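Tetracycline Repressor, class A (Pseudomonas sp., PDB 5MRU) represses the tetracycline resistance gene by binding its operator DNA through a helix-turn-helix, and loses affinity for that DNA when tetracycline binds. Local coordinates at residues Gly96-Ala101 and Ala144-Gln149. Residues are numbered along the deposited sequence; the frame is centred on the assembly and turned at random.
With MG (magnesium ion), chain C; TDC (5a,6-anhydrotetracycline), chain B.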
ATOM      1  N   GLY A  96      -2.592   3.983  -9.911  1.00 29.39           N
ATOM      2  CA  GLY A  96      -2.021   2.738 -10.350  1.00 29.91           C
ATOM      3  C   GLY A  96      -1.959   1.754  -9.219  1.00 30.09           C
ATOM      4  O   GLY A  96      -2.250   0.573  -9.419  1.00 32.78           O
ATOM      5  N   ALA A  97      -1.557   2.207  -8.035  1.00 28.84           N
ATOM      6  CA  ALA A  97      -1.250   1.242  -6.969  1.00 29.44           C
ATOM      7  C   ALA A  97      -2.525   0.696  -6.368  1.00 30.05           C
ATOM      8  O   ALA A  97      -2.589  -0.453  -5.974  1.00 33.67           O
ATOM      9  CB  ALA A  97      -0.404   1.886  -5.884  1.00 29.22           C
ATOM     10  N   ARG A  98      -3.526   1.551  -6.303  1.00 28.91           N
ATOM     11  CA  ARG A  98      -4.757   1.267  -5.669  1.00 30.25           C
ATOM     12  C   ARG A  98      -5.433   0.230  -6.497  1.00 31.80           C
ATOM     13  O   ARG A  98      -6.005  -0.717  -5.991  1.00 32.47           O
ATOM     14  CB  ARG A  98      -5.607   2.521  -5.658  1.00 33.68           C
ATOM     15  CG  ARG A  98      -6.704   2.441  -4.654  1.00 40.45           C
ATOM     16  CD  ARG A  98      -7.563   3.682  -4.699  1.00 43.30           C
ATOM     17  NE  ARG A  98      -8.977   3.322  -4.651  1.00 44.40           N
ATOM     18  CZ  ARG A  98      -9.930   4.118  -5.088  1.00 46.92           C
ATOM     19  NH1 ARG A  98     -11.195   3.742  -5.030  1.00 50.76           N
ATOM     20  NH2 ARG A  98      -9.617   5.302  -5.581  1.00 48.07           N
ATOM     21  N   ILE A  99      -5.351   0.407  -7.806  1.00 31.49           N
ATOM     22  CA  ILE A  99      -5.983  -0.514  -8.723  1.00 30.53           C
ATOM     23  C   ILE A  99      -5.443  -1.913  -8.597  1.00 30.19           C
ATOM     24  O   ILE A  99      -6.198  -2.871  -8.627  1.00 30.87           O
ATOM     25  CB  ILE A  99      -5.881   0.038 -10.144  1.00 30.72           C
ATOM     26  CG1 ILE A  99      -6.910   1.146 -10.269  1.00 30.82           C
ATOM     27  CG2 ILE A  99      -6.149  -1.030 -11.185  1.00 33.52           C
ATOM     28  CD1 ILE A  99      -6.950   1.785 -11.630  1.00 33.08           C
ATOM     29  N   HIS A 100      -4.142  -2.009  -8.384  1.00 29.42           N
ATOM     30  CA  HIS A 100      -3.417  -3.288  -8.352  1.00 30.36           C
ATOM     31  C   HIS A 100      -3.718  -4.100  -7.133  1.00 30.58           C
ATOM     32  O   HIS A 100      -3.601  -5.321  -7.138  1.00 31.04           O
ATOM     33  CB  HIS A 100      -1.928  -3.032  -8.349  1.00 29.86           C
ATOM     34  CG  HIS A 100      -1.137  -4.272  -8.278  1.00 33.28           C
ATOM     35  ND1 HIS A 100      -0.750  -4.958  -9.401  1.00 36.81           N
ATOM     36  CD2 HIS A 100      -0.717  -5.004  -7.224  1.00 36.33           C
ATOM     37  CE1 HIS A 100      -0.096  -6.050  -9.050  1.00 39.27           C
ATOM     38  NE2 HIS A 100      -0.089  -6.119  -7.730  1.00 39.68           N
ATOM     39  N   ALA A 101      -4.075  -3.399  -6.067  1.00 30.39           N
ATOM     40  CA  ALA A 101      -4.301  -4.039  -4.778  1.00 32.01           C
ATOM     41  C   ALA A 101      -5.380  -5.083  -4.880  1.00 34.62           C
ATOM     42  O   ALA A 101      -6.423  -4.852  -5.490  1.00 35.73           O
ATOM     43  CB  ALA A 101      -4.693  -2.997  -3.751  1.00 31.65           C
ATOM     44  N   ALA A 144       4.430   1.951  -0.947  1.00 36.62           N
ATOM     45  CA  ALA A 144       5.181   3.184  -1.222  1.00 37.34           C
ATOM     46  C   ALA A 144       4.459   4.035  -2.285  1.00 35.20           C
ATOM     47  O   ALA A 144       4.263   5.237  -2.098  1.00 34.35           O
ATOM     48  CB  ALA A 144       6.581   2.884  -1.666  1.00 37.99           C
ATOM     49  N   VAL A 145       3.994   3.393  -3.347  1.00 32.48           N
ATOM     50  CA  VAL A 145       3.393   4.125  -4.429  1.00 31.77           C
ATOM     51  C   VAL A 145       2.072   4.688  -3.966  1.00 32.09           C
ATOM     52  O   VAL A 145       1.789   5.863  -4.212  1.00 32.12           O
ATOM     53  CB  VAL A 145       3.190   3.250  -5.660  1.00 32.39           C
ATOM     54  CG1 VAL A 145       2.369   3.978  -6.710  1.00 31.63           C
ATOM     55  CG2 VAL A 145       4.544   2.821  -6.215  1.00 35.56           C
ATOM     56  N   LEU A 146       1.269   3.875  -3.278  1.00 30.95           N
ATOM     57  CA  LEU A 146      -0.000   4.373  -2.782  1.00 30.86           C
ATOM     58  C   LEU A 146       0.196   5.668  -2.014  1.00 31.28           C
ATOM     59  O   LEU A 146      -0.560   6.593  -2.186  1.00 33.15           O
ATOM     60  CB  LEU A 146      -0.671   3.359  -1.866  1.00 32.76           C
ATOM     61  CG  LEU A 146      -2.115   3.643  -1.450  1.00 33.79           C
ATOM     62  CD1 LEU A 146      -3.066   3.357  -2.585  1.00 33.10           C
ATOM     63  CD2 LEU A 146      -2.456   2.764  -0.267  1.00 36.03           C
ATOM     64  N   GLU A 147       1.204   5.739  -1.164  1.00 32.92           N
ATOM     65  CA  GLU A 147       1.407   6.920  -0.334  1.00 35.00           C
ATOM     66  C   GLU A 147       1.874   8.050  -1.203  1.00 36.06           C
ATOM     67  O   GLU A 147       1.390   9.173  -1.079  1.00 39.51           O
ATOM     68  CB  GLU A 147       2.360   6.653   0.807  1.00 36.94           C
ATOM     69  CG  GLU A 147       1.840   5.625   1.815  1.00 37.76           C
ATOM     70  CD  GLU A 147       1.413   6.273   3.109  1.00 41.35           C
ATOM     71  OE1 GLU A 147       1.085   7.477   3.058  1.00 43.11           O
ATOM     72  OE2 GLU A 147       1.418   5.597   4.164  1.00 42.81           O
ATOM     73  N   GLU A 148       2.744   7.764  -2.150  1.00 34.66           N
ATOM     74  CA  GLU A 148       3.127   8.814  -3.082  1.00 35.88           C
ATOM     75  C   GLU A 148       1.937   9.375  -3.886  1.00 33.83           C
ATOM     76  O   GLU A 148       1.830  10.572  -4.073  1.00 34.32           O
ATOM     77  CB  GLU A 148       4.229   8.315  -4.036  1.00 37.77           C
ATOM     78  CG  GLU A 148       4.546   9.345  -5.125  1.00 40.28           C
ATOM     79  CD  GLU A 148       5.760   9.039  -5.973  1.00 41.88           C
ATOM     80  OE1 GLU A 148       6.342   7.924  -5.875  1.00 39.31           O
ATOM     81  OE2 GLU A 148       6.105   9.983  -6.738  1.00 46.22           O
ATOM     82  N   GLN A 149       1.061   8.491  -4.374  1.00 32.13           N
ATOM     83  CA  GLN A 149      -0.008   8.863  -5.307  1.00 30.86           C
ATOM     84  C   GLN A 149      -1.127   9.607  -4.639  1.00 33.25           C
ATOM     85  O   GLN A 149      -1.635  10.565  -5.181  1.00 37.55           O
ATOM     86  CB  GLN A 149      -0.508   7.640  -6.019  1.00 28.81           C
ATOM     87  CG  GLN A 149       0.329   7.347  -7.243  1.00 30.01           C
ATOM     88  CD  GLN A 149      -0.064   6.115  -8.024  1.00 29.34           C
ATOM     89  OE1 GLN A 149      -0.671   5.191  -7.506  1.00 33.04           O
ATOM     90  NE2 GLN A 149       0.334   6.081  -9.272  1.00 30.52           N
TER
HETATM   91 MG    MG C 302      -0.707  -8.300  -7.535  1.00 51.61          MG
HETATM   92  O12 TDC B 301       1.709  -8.201  -7.726  1.00 47.76           O
HETATM   93  C12 TDC B 301       2.590  -9.101  -7.822  1.00 53.38           C
HETATM   94  C1B TDC B 301       2.366 -10.434  -7.218  1.00 59.87           C
HETATM   95  C11 TDC B 301       1.149 -10.697  -6.605  1.00 61.77           C
HETATM   96  O11 TDC B 301       0.161  -9.726  -6.537  1.00 57.58           O
HETATM   97  C1A TDC B 301       0.897 -11.933  -6.036  1.00 68.20           C
HETATM   98  C10 TDC B 301      -0.322 -12.184  -5.422  1.00 71.58           C
HETATM   99  O10 TDC B 301      -1.331 -11.236  -5.332  1.00 71.30           O
HETATM  100  C9  TDC B 301      -0.576 -13.504  -4.832  1.00 77.30           C
HETATM  101  C8  TDC B 301       0.410 -14.465  -4.912  1.00 79.00           C
HETATM  102  C7  TDC B 301       1.612 -14.170  -5.534  1.00 77.28           C
HETATM  103  C61 TDC B 301       1.877 -12.924  -6.096  1.00 71.61           C
HETATM  104  C6  TDC B 301       3.114 -12.648  -6.726  1.00 70.34           C
HETATM  105  C62 TDC B 301       4.223 -13.653  -6.834  1.00 74.70           C
HETATM  106  C51 TDC B 301       3.358 -11.403  -7.296  1.00 64.07           C
HETATM  107  C5  TDC B 301       4.695 -11.112  -7.953  1.00 63.43           C
HETATM  108  C1C TDC B 301       3.857  -8.895  -8.603  1.00 53.49           C
HETATM  109  C1  TDC B 301       3.741  -9.541  -9.987  1.00 56.45           C
HETATM  110  O1  TDC B 301       2.671 -10.031 -10.341  1.00 57.20           O
HETATM  111  O1C TDC B 301       4.217  -7.538  -8.681  1.00 47.88           O
HETATM  112  C41 TDC B 301       5.008  -9.609  -7.964  1.00 58.08           C
HETATM  113  C4  TDC B 301       6.375  -9.353  -8.677  1.00 59.19           C
HETATM  114  N4  TDC B 301       7.316  -8.305  -8.126  1.00 59.61           N
HETATM  115  C43 TDC B 301       6.664  -7.080  -7.584  1.00 55.46           C
HETATM  116  C42 TDC B 301       8.068  -8.968  -7.005  1.00 63.20           C
HETATM  117  C3  TDC B 301       6.212  -9.270 -10.202  1.00 58.52           C
HETATM  118  O3  TDC B 301       7.249  -9.155 -10.839  1.00 58.58           O
HETATM  119  C2  TDC B 301       4.921  -9.453 -10.825  1.00 59.46           C
HETATM  120  C21 TDC B 301       4.799  -9.506 -12.291  1.00 63.09           C
HETATM  121  O21 TDC B 301       5.814  -9.490 -13.005  1.00 65.03           O
HETATM  122  N21 TDC B 301       3.606  -9.700 -12.894  1.00 64.87           N
HETATM  123  O   HOH W   1      -0.094  -9.091  -9.769  1.00 53.32           O
HETATM  124  O   HOH W   2      -1.763  -8.103  -5.792  1.00 43.06           O
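The flat amide of Gln149 reaches the start of helix 96-100, where its OE1 takes the backbone N-H of Ala97 (N to OE1 3.2 Å). The bond is nearly straight (164° at the hydrogen), and the N-H comes in within the plane of the amide to meet a lone pair of OE1; NE2 is satisfied by Leu90 O. The other flat group, the His100 imidazole, has Phe86 packed against it edge-to-face. CG of His100 lies anti to the backbone N (chi1 178°), which swings the ring into the drug site, where NE2 binds magnesium at 2.3 Å. Anhydrotetracycline O11 and O12 and two waters also bind the metal, so O12 lies at the ring's edge, near its plane. Ala97 turns its methyl toward 144-149, where CB touches Val145 CG1 at 3.6 Å and lies against Leu146 N, while Leu146 CD1 comes alongside Arg98 CB at 4.1 Å. The axes of the two short helical segments come within 8.6 Å, their N-to-C directions 134° apart. Helix 75-91 flanks Val145 and His100; Ile99 packs on helices 7-24 and 48-63, and Arg98 NH2 salt-bridges Asp23 of the same chain, linking drug-binding core to DNA-binding part. Across the dimer, Leu146 packs on Ala101 of the second subunit.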